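PDB 6T5Z: chitin-binding type-4 domain-containing protein from Photorhabdus laumondii subsp. laumondii, which probably cleaves chitin oxidatively as a copper-dependent lytic polysaccharide monooxygenase of family AA10. Local coordinates for residues 5-10 / 78-83; 99-104 / 114-119; 119-124 / 136-141. All blocks are in the same frame, centred on the assembly; numbering follows the deposited sequence. Where two conformers were deposited one is given.

Interaction 1: 5-10 / 78-83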
ATOM      1  N   ASP A   5      -2.784   8.333   3.077  1.00 13.92           N
ATOM      2  CA  ASP A   5      -2.228   9.635   2.716  1.00 14.43           C
ATOM      3  C   ASP A   5      -1.039  10.050   3.582  1.00 13.50           C
ATOM      4  O   ASP A   5      -0.529  11.166   3.420  1.00 14.29           O
ATOM      5  CB  ASP A   5      -3.309  10.725   2.726  1.00 15.38           C
ATOM      6  CG  ASP A   5      -3.902  10.990   4.094  1.00 15.20           C
ATOM      7  OD1 ASP A   5      -4.671  11.972   4.187  1.00 15.85           O
ATOM      8  OD2 ASP A   5      -3.645  10.234   5.051  1.00 16.34           O
ATOM      9  N   SER A   6      -0.559   9.178   4.462  1.00 14.02           N
ATOM     10  CA  SER A   6       0.647   9.477   5.239  1.00 13.45           C
ATOM     11  C   SER A   6       1.272   8.179   5.743  1.00 14.62           C
ATOM     12  O   SER A   6       0.643   7.465   6.512  1.00 15.69           O
ATOM     13  CB  SER A   6       0.333  10.397   6.416  1.00 15.94           C
ATOM     14  OG  SER A   6       1.512  10.661   7.177  1.00 16.12           O
ATOM     15  N   PRO A   7       2.484   7.828   5.279  1.00 14.78           N
ATOM     16  CA  PRO A   7       3.228   8.398   4.144  1.00 15.75           C
ATOM     17  C   PRO A   7       2.359   8.261   2.907  1.00 12.95           C
ATOM     18  O   PRO A   7       1.683   7.225   2.783  1.00 13.10           O
ATOM     19  CB  PRO A   7       4.493   7.536   4.054  1.00 17.38           C
ATOM     20  CG  PRO A   7       4.222   6.323   4.911  1.00 17.40           C
ATOM     21  CD  PRO A   7       3.177   6.684   5.900  1.00 17.62           C
ATOM     22  N   GLY A   8       2.314   9.289   2.057  1.00 12.74           N
ATOM     23  CA  GLY A   8       1.387   9.276   0.940  1.00 12.37           C
ATOM     24  C   GLY A   8       1.588   8.072   0.039  1.00 17.41           C
ATOM     25  O   GLY A   8       2.718   7.794  -0.387  1.00 14.19           O
ATOM     26  N   SER A   9       0.509   7.345  -0.253  1.00 12.07           N
ATOM     27  CA  SER A   9       0.629   6.161  -1.093  1.00 12.54           C
ATOM     28  C   SER A   9       0.829   6.558  -2.550  1.00 14.53           C
ATOM     29  O   SER A   9       0.629   7.710  -2.941  1.00 11.73           O
ATOM     30  CB  SER A   9      -0.611   5.284  -0.976  1.00 13.52           C
ATOM     31  OG  SER A   9      -1.685   5.876  -1.700  1.00 11.85           O
ATOM     32  N   ARG A  10       1.208   5.564  -3.362  1.00 13.05           N
ATOM     33  CA  ARG A  10       1.459   5.810  -4.777  1.00 11.97           C
ATOM     34  C   ARG A  10       0.211   6.340  -5.460  1.00 11.64           C
ATOM     35  O   ARG A  10       0.279   7.301  -6.240  1.00 12.48           O
ATOM     36  CB  ARG A  10       1.951   4.516  -5.435  1.00 11.88           C
ATOM     37  CG  ARG A  10       2.350   4.651  -6.913  1.00 11.90           C
ATOM     38  CD  ARG A  10       2.721   3.307  -7.486  1.00 12.50           C
ATOM     39  NE  ARG A  10       3.955   2.795  -6.908  1.00 12.29           N
ATOM     40  CZ  ARG A  10       4.453   1.590  -7.165  1.00 12.84           C
ATOM     41  NH1 ARG A  10       3.804   0.762  -7.974  1.00 13.13           N
ATOM     42  NH2 ARG A  10       5.589   1.194  -6.596  1.00 12.84           N
ATOM     43  N   GLY A  78      12.726   2.576  11.652  1.00 18.85           N
ATOM     44  CA  GLY A  78      12.224   2.505  13.008  1.00 18.73           C
ATOM     45  C   GLY A  78      10.714   2.637  13.024  1.00 18.69           C
ATOM     46  O   GLY A  78      10.022   2.112  12.149  1.00 17.57           O
ATOM     47  N   GLU A  79      10.217   3.363  14.015  1.00 20.33           N
ATOM     48  CA  GLU A  79       8.782   3.528  14.151  1.00 21.88           C
ATOM     49  C   GLU A  79       8.216   4.319  12.974  1.00 20.79           C
ATOM     50  O   GLU A  79       8.862   5.221  12.424  1.00 18.71           O
ATOM     51  CB  GLU A  79       8.460   4.206  15.483  1.00 25.33           C
ATOM     52  CG  GLU A  79       8.766   3.298  16.674  1.00 30.98           C
ATOM     53  CD  GLU A  79       8.353   3.888  18.008  1.00 38.45           C
ATOM     54  OE1 GLU A  79       8.086   5.107  18.067  1.00 43.08           O
ATOM     55  OE2 GLU A  79       8.301   3.132  18.997  1.00 41.11           O
ATOM     56  N   ILE A  80       7.002   3.944  12.570  1.00 18.61           N
ATOM     57  CA  ILE A  80       6.309   4.565  11.441  1.00 17.31           C
ATOM     58  C   ILE A  80       4.811   4.448  11.698  1.00 17.44           C
ATOM     59  O   ILE A  80       4.340   3.449  12.251  1.00 15.10           O
ATOM     60  CB  ILE A  80       6.719   3.905  10.105  1.00 18.19           C
ATOM     61  CG1 ILE A  80       6.007   4.538   8.912  1.00 18.40           C
ATOM     62  CG2 ILE A  80       6.447   2.403  10.132  1.00 19.75           C
ATOM     63  CD1 ILE A  80       6.645   4.150   7.564  1.00 18.62           C
ATOM     64  N   GLU A  81       4.067   5.477  11.309  1.00 16.31           N
ATOM     65  CA  GLU A  81       2.617   5.504  11.424  1.00 15.36           C
ATOM     66  C   GLU A  81       2.010   5.621  10.037  1.00 14.33           C
ATOM     67  O   GLU A  81       2.460   6.442   9.226  1.00 14.72           O
ATOM     68  CB  GLU A  81       2.136   6.691  12.279  1.00 20.43           C
ATOM     69  CG  GLU A  81       2.542   6.636  13.739  1.00 27.54           C
ATOM     70  CD  GLU A  81       1.839   7.693  14.562  1.00 31.70           C
ATOM     71  OE1 GLU A  81       1.145   8.551  13.969  1.00 33.16           O
ATOM     72  OE2 GLU A  81       1.973   7.666  15.800  1.00 36.42           O
ATOM     73  N   PHE A  82       0.973   4.832   9.776  1.00 13.22           N
ATOM     74  CA  PHE A  82       0.212   4.890   8.537  1.00 14.34           C
ATOM     75  C   PHE A  82      -1.171   5.460   8.818  1.00 15.52           C
ATOM     76  O   PHE A  82      -1.859   5.007   9.738  1.00 16.64           O
ATOM     77  CB  PHE A  82       0.090   3.500   7.906  1.00 13.70           C
ATOM     78  CG  PHE A  82       1.411   2.864   7.605  1.00 14.02           C
ATOM     79  CD1 PHE A  82       2.004   2.012   8.519  1.00 15.26           C
ATOM     80  CD2 PHE A  82       2.078   3.138   6.420  1.00 13.25           C
ATOM     81  CE1 PHE A  82       3.212   1.426   8.257  1.00 13.86           C
ATOM     82  CE2 PHE A  82       3.306   2.550   6.149  1.00 14.19           C
ATOM     83  CZ  PHE A  82       3.870   1.680   7.072  1.00 13.76           C
ATOM     84  N   GLN A  83      -1.587   6.432   8.017  1.00 12.50           N
ATOM     85  CA  GLN A  83      -2.897   7.061   8.156  1.00 12.71           C
ATOM     86  C   GLN A  83      -3.745   6.743   6.933  1.00 12.50           C
ATOM     87  O   GLN A  83      -3.347   7.056   5.803  1.00 15.96           O
ATOM     88  CB  GLN A  83      -2.779   8.575   8.325  1.00 13.23           C
ATOM     89  CG  GLN A  83      -4.111   9.279   8.532  1.00 13.57           C
ATOM     90  CD  GLN A  83      -3.931  10.768   8.771  1.00 17.97           C
ATOM     91  OE1 GLN A  83      -4.018  11.243   9.908  1.00 17.63           O
ATOM     92  NE2 GLN A  83      -3.657  11.514   7.697  1.00 14.93           N
TER
HETATM   93  O   HOH W   1       2.191   9.105   9.135  1.00 28.29           O

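Interaction 2: 99-104 / 114-119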
ATOM      1  N   ILE A  99       6.468  -5.331   3.426  1.00 15.04           N
ATOM      2  CA  ILE A  99       7.512  -4.526   2.806  1.00 15.10           C
ATOM      3  C   ILE A  99       8.322  -5.398   1.859  1.00 14.12           C
ATOM      4  O   ILE A  99       8.401  -6.620   2.020  1.00 14.19           O
ATOM      5  CB  ILE A  99       8.404  -3.825   3.858  1.00 13.53           C
ATOM      6  CG1 ILE A  99       9.255  -2.724   3.204  1.00 14.48           C
ATOM      7  CG2 ILE A  99       9.266  -4.835   4.626  1.00 15.47           C
ATOM      8  CD1 ILE A  99       9.885  -1.794   4.212  1.00 16.89           C
ATOM      9  N   THR A 100       8.890  -4.759   0.834  1.00 13.39           N
ATOM     10  CA  THR A 100       9.757  -5.469  -0.094  1.00 13.80           C
ATOM     11  C   THR A 100      10.930  -6.093   0.653  1.00 13.47           C
ATOM     12  O   THR A 100      11.375  -5.589   1.690  1.00 17.16           O
ATOM     13  CB  THR A 100      10.279  -4.515  -1.180  1.00 14.30           C
ATOM     14  OG1 THR A 100      10.594  -3.237  -0.600  1.00 13.87           O
ATOM     15  CG2 THR A 100       9.225  -4.324  -2.263  1.00 11.71           C
ATOM     16  N   LYS A 101      11.415  -7.214   0.124  1.00 13.77           N
ATOM     17  CA  LYS A 101      12.567  -7.895   0.699  1.00 18.22           C
ATOM     18  C   LYS A 101      13.822  -7.044   0.572  1.00 16.80           C
ATOM     19  O   LYS A 101      13.964  -6.237  -0.353  1.00 18.91           O
ATOM     20  CB  LYS A 101      12.820  -9.225  -0.010  1.00 23.04           C
ATOM     21  CG  LYS A 101      11.861 -10.339   0.320  1.00 27.56           C
ATOM     22  CD  LYS A 101      12.148 -11.562  -0.554  1.00 27.61           C
ATOM     23  CE  LYS A 101      11.252 -12.730  -0.177  1.00 28.46           C
ATOM     24  NZ  LYS A 101      11.179 -13.765  -1.244  1.00 28.12           N
ATOM     25  N   LEU A 102      14.746  -7.241   1.510  1.00 17.11           N
ATOM     26  CA  LEU A 102      16.103  -6.765   1.312  1.00 24.17           C
ATOM     27  C   LEU A 102      16.678  -7.458   0.087  1.00 26.83           C
ATOM     28  O   LEU A 102      16.629  -8.688  -0.023  1.00 25.76           O
ATOM     29  CB  LEU A 102      16.958  -7.042   2.548  1.00 24.96           C
ATOM     30  CG  LEU A 102      16.527  -6.338   3.836  1.00 25.26           C
ATOM     31  CD1 LEU A 102      17.422  -6.778   4.992  1.00 27.73           C
ATOM     32  CD2 LEU A 102      16.541  -4.831   3.681  1.00 26.56           C
ATOM     33  N   GLY A 103      17.174  -6.670  -0.855  1.00 27.94           N
ATOM     34  CA  GLY A 103      17.657  -7.234  -2.092  1.00 26.93           C
ATOM     35  C   GLY A 103      16.617  -7.433  -3.170  1.00 20.10           C
ATOM     36  O   GLY A 103      16.927  -8.066  -4.187  1.00 23.36           O
ATOM     37  N   TRP A 104      15.405  -6.901  -3.006  1.00 17.43           N
ATOM     38  CA  TRP A 104      14.453  -6.919  -4.110  1.00 15.23           C
ATOM     39  C   TRP A 104      14.995  -6.097  -5.283  1.00 16.74           C
ATOM     40  O   TRP A 104      15.969  -5.358  -5.164  1.00 16.23           O
ATOM     41  CB  TRP A 104      13.089  -6.388  -3.660  1.00 13.99           C
ATOM     42  CG  TRP A 104      12.992  -4.879  -3.516  1.00 13.72           C
ATOM     43  CD1 TRP A 104      13.666  -4.087  -2.624  1.00 14.82           C
ATOM     44  CD2 TRP A 104      12.170  -3.995  -4.292  1.00 13.00           C
ATOM     45  NE1 TRP A 104      13.304  -2.770  -2.795  1.00 14.34           N
ATOM     46  CE2 TRP A 104      12.384  -2.690  -3.809  1.00 13.31           C
ATOM     47  CE3 TRP A 104      11.264  -4.188  -5.342  1.00 14.00           C
ATOM     48  CZ2 TRP A 104      11.732  -1.582  -4.347  1.00 13.01           C
ATOM     49  CZ3 TRP A 104      10.613  -3.094  -5.871  1.00 15.07           C
ATOM     50  CH2 TRP A 104      10.852  -1.806  -5.375  1.00 15.42           C
ATOM     51  N   GLN A 114       8.979 -10.666  -4.521  1.00 13.15           N
ATOM     52  CA  GLN A 114       9.604  -9.384  -4.214  1.00 12.76           C
ATOM     53  C   GLN A 114       9.291  -8.896  -2.806  1.00 15.46           C
ATOM     54  O   GLN A 114      10.013  -8.028  -2.294  1.00 15.67           O
ATOM     55  CB  GLN A 114       9.159  -8.334  -5.235  1.00 13.80           C
ATOM     56  CG  GLN A 114       9.708  -8.581  -6.646  1.00 12.63           C
ATOM     57  CD  GLN A 114      10.905  -7.702  -6.971  1.00 12.93           C
ATOM     58  OE1 GLN A 114      11.984  -7.853  -6.390  1.00 15.00           O
ATOM     59  NE2 GLN A 114      10.719  -6.777  -7.919  1.00 12.66           N
ATOM     60  N   PHE A 115       8.243  -9.431  -2.176  1.00 15.56           N
ATOM     61  CA  PHE A 115       7.781  -9.009  -0.860  1.00 15.39           C
ATOM     62  C   PHE A 115       8.147 -10.046   0.190  1.00 15.00           C
ATOM     63  O   PHE A 115       8.217 -11.240  -0.099  1.00 17.94           O
ATOM     64  CB  PHE A 115       6.255  -8.824  -0.854  1.00 14.67           C
ATOM     65  CG  PHE A 115       5.795  -7.490  -1.356  1.00 13.34           C
ATOM     66  CD1 PHE A 115       5.895  -6.372  -0.552  1.00 12.14           C
ATOM     67  CD2 PHE A 115       5.230  -7.360  -2.620  1.00 13.67           C
ATOM     68  CE1 PHE A 115       5.463  -5.125  -1.008  1.00 14.45           C
ATOM     69  CE2 PHE A 115       4.792  -6.123  -3.078  1.00 14.56           C
ATOM     70  CZ  PHE A 115       4.905  -5.007  -2.262  1.00 14.52           C
ATOM     71  N   ASN A 116       8.393  -9.582   1.412  0.60 13.83           N
ATOM     72  CA  ASN A 116       8.402 -10.502   2.539  0.60 15.33           C
ATOM     73  C   ASN A 116       7.064 -11.233   2.595  0.60 16.54           C
ATOM     74  O   ASN A 116       6.020 -10.684   2.229  0.60 17.06           O
ATOM     75  CB  ASN A 116       8.674  -9.754   3.847  0.60 17.26           C
ATOM     76  CG  ASN A 116      10.124  -9.307   3.973  0.60 19.91           C
ATOM     77  OD1 ASN A 116      11.042 -10.003   3.537  0.60 21.24           O
ATOM     78  ND2 ASN A 116      10.335  -8.137   4.569  0.60 21.12           N
ATOM     79  N   SER A 117       7.102 -12.501   3.018  1.00 17.64           N
ATOM     80  CA  SER A 117       5.900 -13.324   2.949  1.00 16.97           C
ATOM     81  C   SER A 117       4.898 -12.996   4.046  1.00 17.80           C
ATOM     82  O   SER A 117       3.708 -13.263   3.879  1.00 16.90           O
ATOM     83  CB  SER A 117       6.264 -14.806   3.002  1.00 21.28           C
ATOM     84  OG  SER A 117       6.738 -15.158   4.291  1.00 23.85           O
ATOM     85  N   THR A 118       5.337 -12.428   5.151  1.00 14.83           N
ATOM     86  CA  THR A 118       4.425 -12.103   6.229  1.00 15.01           C
ATOM     87  C   THR A 118       4.500 -10.611   6.510  1.00 16.74           C
ATOM     88  O   THR A 118       5.498  -9.960   6.174  1.00 15.98           O
ATOM     89  CB  THR A 118       4.763 -12.889   7.503  1.00 16.17           C
ATOM     90  OG1 THR A 118       6.107 -12.594   7.889  1.00 20.06           O
ATOM     91  CG2 THR A 118       4.595 -14.386   7.274  1.00 16.90           C
ATOM     92  N   PRO A 119       3.449 -10.030   7.086  1.00 16.88           N
ATOM     93  CA  PRO A 119       3.458  -8.592   7.356  1.00 16.25           C
ATOM     94  C   PRO A 119       4.423  -8.241   8.474  1.00 17.30           C
ATOM     95  O   PRO A 119       4.641  -9.029   9.397  1.00 19.33           O
ATOM     96  CB  PRO A 119       2.012  -8.311   7.782  1.00 16.67           C
ATOM     97  CG  PRO A 119       1.560  -9.595   8.387  1.00 18.02           C
ATOM     98  CD  PRO A 119       2.168 -10.649   7.487  1.00 17.64           C
TER
HETATM   99  O   HOH W   2       6.624  -7.466   5.412  1.00 15.98           O
HETATM  100  O   HOH W   3       8.445 -14.024  -0.616  1.00 28.95           O
HETATM  101  O   HOH W   4      13.827  -9.164   3.764  1.00 25.26           O

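Interaction 3: 119-124 / 136-141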
ATOM      1  N   PRO A 119       3.449 -10.030   7.086  1.00 16.88           N
ATOM      2  CA  PRO A 119       3.458  -8.592   7.356  1.00 16.25           C
ATOM      3  C   PRO A 119       4.423  -8.241   8.474  1.00 17.30           C
ATOM      4  O   PRO A 119       4.641  -9.029   9.397  1.00 19.33           O
ATOM      5  CB  PRO A 119       2.012  -8.311   7.782  1.00 16.67           C
ATOM      6  CG  PRO A 119       1.560  -9.595   8.387  1.00 18.02           C
ATOM      7  CD  PRO A 119       2.168 -10.649   7.487  1.00 17.64           C
ATOM      8  N   PHE A 120       4.976  -7.023   8.409  1.00 12.76           N
ATOM      9  CA  PHE A 120       5.754  -6.537   9.543  1.00 11.53           C
ATOM     10  C   PHE A 120       4.902  -5.787  10.555  1.00 12.70           C
ATOM     11  O   PHE A 120       5.414  -5.405  11.611  1.00 12.49           O
ATOM     12  CB  PHE A 120       6.904  -5.628   9.083  1.00 11.74           C
ATOM     13  CG  PHE A 120       6.456  -4.319   8.480  1.00 12.21           C
ATOM     14  CD1 PHE A 120       6.254  -3.191   9.271  1.00 12.06           C
ATOM     15  CD2 PHE A 120       6.254  -4.219   7.116  1.00 13.13           C
ATOM     16  CE1 PHE A 120       5.862  -1.982   8.702  1.00 16.72           C
ATOM     17  CE2 PHE A 120       5.868  -3.016   6.531  1.00 12.12           C
ATOM     18  CZ  PHE A 120       5.654  -1.903   7.328  1.00 12.36           C
ATOM     19  N   CYS A 121       3.624  -5.561  10.259  1.00 13.07           N
ATOM     20  CA  CYS A 121       2.762  -4.830  11.171  1.00 11.60           C
ATOM     21  C   CYS A 121       1.330  -5.293  10.933  1.00 14.71           C
ATOM     22  O   CYS A 121       0.911  -5.449   9.785  1.00 14.91           O
ATOM     23  CB  CYS A 121       2.910  -3.312  10.965  1.00 13.32           C
ATOM     24  SG  CYS A 121       1.930  -2.297  12.095  1.00 15.41           S
ATOM     25  N   PHE A 122       0.593  -5.530  12.019  1.00 12.37           N
ATOM     26  CA  PHE A 122      -0.748  -6.102  11.916  1.00 12.85           C
ATOM     27  C   PHE A 122      -1.588  -5.592  13.073  1.00 15.77           C
ATOM     28  O   PHE A 122      -1.215  -5.780  14.235  1.00 17.20           O
ATOM     29  CB  PHE A 122      -0.689  -7.638  11.942  1.00 13.94           C
ATOM     30  CG  PHE A 122      -2.022  -8.306  11.743  1.00 15.20           C
ATOM     31  CD1 PHE A 122      -2.854  -8.567  12.825  1.00 13.19           C
ATOM     32  CD2 PHE A 122      -2.421  -8.732  10.479  1.00 15.54           C
ATOM     33  CE1 PHE A 122      -4.092  -9.187  12.636  1.00 13.66           C
ATOM     34  CE2 PHE A 122      -3.646  -9.356  10.297  1.00 13.69           C
ATOM     35  CZ  PHE A 122      -4.476  -9.592  11.375  1.00 13.87           C
ATOM     36  N   GLU A 123      -2.725  -4.977  12.761  1.00 14.07           N
ATOM     37  CA  GLU A 123      -3.654  -4.497  13.775  1.00 16.38           C
ATOM     38  C   GLU A 123      -5.021  -5.124  13.535  1.00 16.28           C
ATOM     39  O   GLU A 123      -5.646  -4.889  12.495  1.00 16.19           O
ATOM     40  CB  GLU A 123      -3.736  -2.971  13.772  1.00 17.06           C
ATOM     41  CG  GLU A 123      -4.623  -2.428  14.883  1.00 19.15           C
ATOM     42  CD  GLU A 123      -4.528  -0.917  15.047  1.00 23.69           C
ATOM     43  OE1 GLU A 123      -3.531  -0.307  14.575  1.00 20.93           O
ATOM     44  OE2 GLU A 123      -5.457  -0.344  15.658  1.00 28.04           O
ATOM     45  N   ASP A 124      -5.471  -5.924  14.496  1.00 18.18           N
ATOM     46  CA  ASP A 124      -6.750  -6.619  14.422  1.00 16.72           C
ATOM     47  C   ASP A 124      -7.864  -5.678  14.883  1.00 17.32           C
ATOM     48  O   ASP A 124      -7.792  -5.116  15.977  1.00 21.91           O
ATOM     49  CB  ASP A 124      -6.670  -7.876  15.302  1.00 18.90           C
ATOM     50  CG  ASP A 124      -7.844  -8.828  15.130  1.00 19.75           C
ATOM     51  OD1 ASP A 124      -8.917  -8.432  14.633  1.00 19.89           O
ATOM     52  OD2 ASP A 124      -7.691 -10.010  15.530  1.00 22.85           O
ATOM     53  N   ASN A 136      -2.448   3.537  12.097  1.00 14.39           N
ATOM     54  CA  ASN A 136      -1.823   2.302  12.568  1.00 12.95           C
ATOM     55  C   ASN A 136      -0.368   2.583  12.917  1.00 13.15           C
ATOM     56  O   ASN A 136       0.397   3.047  12.064  1.00 14.11           O
ATOM     57  CB  ASN A 136      -1.887   1.201  11.509  1.00 13.97           C
ATOM     58  CG  ASN A 136      -3.297   0.943  11.006  1.00 14.00           C
ATOM     59  OD1 ASN A 136      -3.549   0.988   9.797  1.00 14.68           O
ATOM     60  ND2 ASN A 136      -4.214   0.659  11.923  1.00 13.58           N
ATOM     61  N   LYS A 137       0.019   2.278  14.154  1.00 14.34           N
ATOM     62  CA  LYS A 137       1.390   2.466  14.604  1.00 14.38           C
ATOM     63  C   LYS A 137       2.181   1.180  14.384  1.00 15.44           C
ATOM     64  O   LYS A 137       1.752   0.092  14.800  1.00 16.53           O
ATOM     65  CB  LYS A 137       1.426   2.870  16.079  1.00 18.88           C
ATOM     66  CG  LYS A 137       0.773   4.212  16.392  1.00 24.25           C
ATOM     67  CD  LYS A 137       0.805   4.446  17.897  1.00 30.10           C
ATOM     68  CE  LYS A 137      -0.029   5.640  18.331  1.00 34.52           C
ATOM     69  NZ  LYS A 137       0.706   6.917  18.138  1.00 37.57           N
ATOM     70  N   CYS A 138       3.350   1.308  13.754  1.00 14.75           N
ATOM     71  CA  CYS A 138       4.131   0.159  13.319  1.00 15.22           C
ATOM     72  C   CYS A 138       5.614   0.403  13.581  1.00 15.22           C
ATOM     73  O   CYS A 138       6.039   1.502  13.951  1.00 15.93           O
ATOM     74  CB  CYS A 138       3.908  -0.139  11.827  1.00 13.11           C
ATOM     75  SG  CYS A 138       2.205  -0.416  11.356  1.00 14.27           S
ATOM     76  N   THR A 139       6.406  -0.644  13.366  1.00 17.15           N
ATOM     77  CA  THR A 139       7.857  -0.559  13.433  1.00 17.31           C
ATOM     78  C   THR A 139       8.421  -1.305  12.236  1.00 17.76           C
ATOM     79  O   THR A 139       8.026  -2.444  11.979  1.00 17.50           O
ATOM     80  CB  THR A 139       8.409  -1.154  14.733  1.00 17.53           C
ATOM     81  OG1 THR A 139       7.784  -0.517  15.852  1.00 19.45           O
ATOM     82  CG2 THR A 139       9.922  -0.913  14.821  1.00 18.60           C
ATOM     83  N   LEU A 140       9.327  -0.659  11.505  1.00 16.26           N
ATOM     84  CA  LEU A 140       9.959  -1.293  10.354  1.00 16.52           C
ATOM     85  C   LEU A 140      10.910  -2.403  10.803  1.00 18.61           C
ATOM     86  O   LEU A 140      11.435  -2.363  11.918  1.00 17.22           O
ATOM     87  CB  LEU A 140      10.729  -0.258   9.534  1.00 15.35           C
ATOM     88  CG  LEU A 140       9.854   0.732   8.771  1.00 15.40           C
ATOM     89  CD1 LEU A 140      10.680   1.930   8.298  1.00 18.84           C
ATOM     90  CD2 LEU A 140       9.248   0.013   7.577  1.00 17.46           C
ATOM     91  N   PRO A 141      11.135  -3.413   9.958  1.00 19.63           N
ATOM     92  CA  PRO A 141      12.101  -4.456  10.312  1.00 19.47           C
ATOM     93  C   PRO A 141      13.499  -3.876  10.371  1.00 21.56           C
ATOM     94  O   PRO A 141      13.785  -2.824   9.794  1.00 19.30           O
ATOM     95  CB  PRO A 141      11.972  -5.475   9.173  1.00 19.01           C
ATOM     96  CG  PRO A 141      10.703  -5.146   8.478  1.00 17.69           C
ATOM     97  CD  PRO A 141      10.509  -3.674   8.650  1.00 18.21           C
TER
HETATM   98  O   HOH W   5       5.304  -3.270  13.505  1.00 19.16           O
HETATM   99  O   HOH W   6      -0.797  -1.005  14.237  1.00 23.21           O
HETATM  100  O   HOH W   7      -1.738   1.544  16.217  1.00 24.79           O

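Interaction 1: 5-10 / 78-83
Ser-6 and Gln-83 meet at the end of strand 2-6, which runs antiparallel to strand 79-86, and two backbone bonds join the segments: Gln-83 N gives its hydrogen to Ser-6 O, and Asp-5 N gives its own to Gln-83 O at 3.1 Å. Ser-6 O also takes a CA-H...O contact from Phe-82 CA. A third bond repeats the link at side-chain level. The amide NE2 of Gln-83 reaches Asp-5 OD2 at 2.9 Å, almost straight (175°), on the syn side of the carboxylate but 28° out of its plane. Gln-83 gets there on a chain extended beyond CG, while Asp-5 has CG tucked between its backbone N and carbonyl carbon (chi1 65°), which turns the carboxylate towards the glutamine. The other end of that amide, OE1, bonds to Arg-133, so both ends of the group are held. Beside the pair, a water joins Ser-6 OG to Glu-81 O.

Past a cis peptide bond, Pro-7 lays CD against Phe-82 CD2 at 3.7 Å, and its CG comes near the tip of Ile-80, CD1, at 4.2 Å. Pro-7 and Phe-82 both rest on Ile-167 of strand 161-172, and Phe-82 stacks on Tyr-97. Strand 79-86 is the middle of a three-stranded antiparallel sheet, with 2-6 on one side and 133-139 on the other, its Phe-82 turned into the interior of the fold.

Interaction 2: 99-104 / 114-119
Thr-100 and Phe-115 pack with the methyl CG2 of the threonine over one face of the phenylalanine ring, 4.0 Å above its plane and displaced toward the rim. The same methyl sits over the centre of the Trp-104 ring, 3.6 Å from its plane, so one small group serves two aromatic faces. With OG1 between the backbone N and the carbonyl carbon (chi1 39°), bonded to His-148 and Val-149, CG2 is left beside the backbone N and anti to the carbonyl carbon.

Gln-114 comes to Trp-104 at about a right angle, its amide at the edge of the indole and the two planes 53° apart. NE2 lies 3.7 Å from Trp-104 CE3, while OE1 approaches Trp-104 CB. A bend at chi2 (-101°) brings the amide round to this place, and its polar ends are taken up by Asp-105 N and Pro-109 O. The indole nitrogen bonds to the carbonyl of Tyr-147.

On the other flank Asn-116, in the conformer given, runs alongside Ile-99, with ND2 at 3.5 Å from Ile-99 CG2 and bonded to the Tyr-144 hydroxyl, while OD1 touches Lys-101 CG. The extended lysine passes over Phe-115 O, and its NZ bonds to Glu-113 O.

Two backbone bonds, Lys-101 N to Gln-114 O (2.9 Å) and Asn-116 N to Ile-99 O, bracket the single Thr-100/Phe-115 bridge; a type II beta turn follows, closed by Trp-104 N to Lys-101 O. Waters bridge Ile-99 N to Thr-118 O and Lys-101 NZ to Phe-115 O. With little regular secondary structure here, the loop's shape appears to rest on backbone bonds, amides and water around a few apolar contacts.

Interaction 3: 119-124 / 136-141
Cys-121 and Cys-138 form a disulfide that ties strand 121-126 to strand 133-139, strands of two different sheets in the beta-sandwich core expected of an AA10 monooxygenase. The segments 121-124 and 136-139 run roughly antiparallel, 149° between their directions, with axes 7.2 Å apart at closest approach, and side chains rather than backbone bonds span the gap.

Phe-120 is the one to follow outwards. Its CB lies against Pro-141 CG at 3.9 Å. CG lies near Pro-141 CD, the two side chains crossing at about a right angle. One step on, CD1 comes up to Thr-139 O at 3.3 Å; CE1 then reaches both Cys-138 CB and Leu-140 CD2, and CZ finishes on the same leucine methyl. The ring stands this way because CG is placed between the backbone N and the carbonyl carbon, sending it towards 136-141; it also touches Phe-82 of strand 79-86. The backbone here forms a classic beta bulge, Phe-120 and Cys-121 opposite Tyr-97 of strand 92-99. A water links Phe-120 O to Thr-139 N.

Farther along, Glu-123 extends towards Asn-136. Asn-136 ND2 meets Glu-123 OE1 at 2.9 Å, coming from above the carboxylate plane, with the two flat groups 81° apart. Two waters also give hydrogens to OE1, one bound to Lys-137 O and the other to Lys-137 N, so this single oxygen accepts three bonds. Asn-136 OD1 turns instead to the hydroxyl of Tyr-97.

The disulfide itself is compact: Cys-121 SG lies 2.0 Å from Cys-138 SG, chi3 is -72°, and Cys-121 CB comes within 3.4 Å of Cys-138 CB.

Along the chain the three contacts follow in series, and interaction 3 opens on Pro-119, where interaction 2 ends. Interactions 1 and 3 have centres about 11 Å apart and share a sheet: strands 79-86 and 133-139 are neighbours, joined by the Glu-81 to Lys-137 salt bridge and by Phe-82 packing on the Cys-138 sulfur. Interaction 2, centred about 14 Å from interaction 3, lies in the loop between strands 92-99 and 121-126 of the other sheet; its Ile-99 packs on Phe-120, Leu-140 and Pro-141. Interactions 1 and 2, about 17 Å apart between centres, do not touch; interaction 3, whose disulfide joins the two sheets, touches both. All three lie away from the copper site of His-1 and His-90.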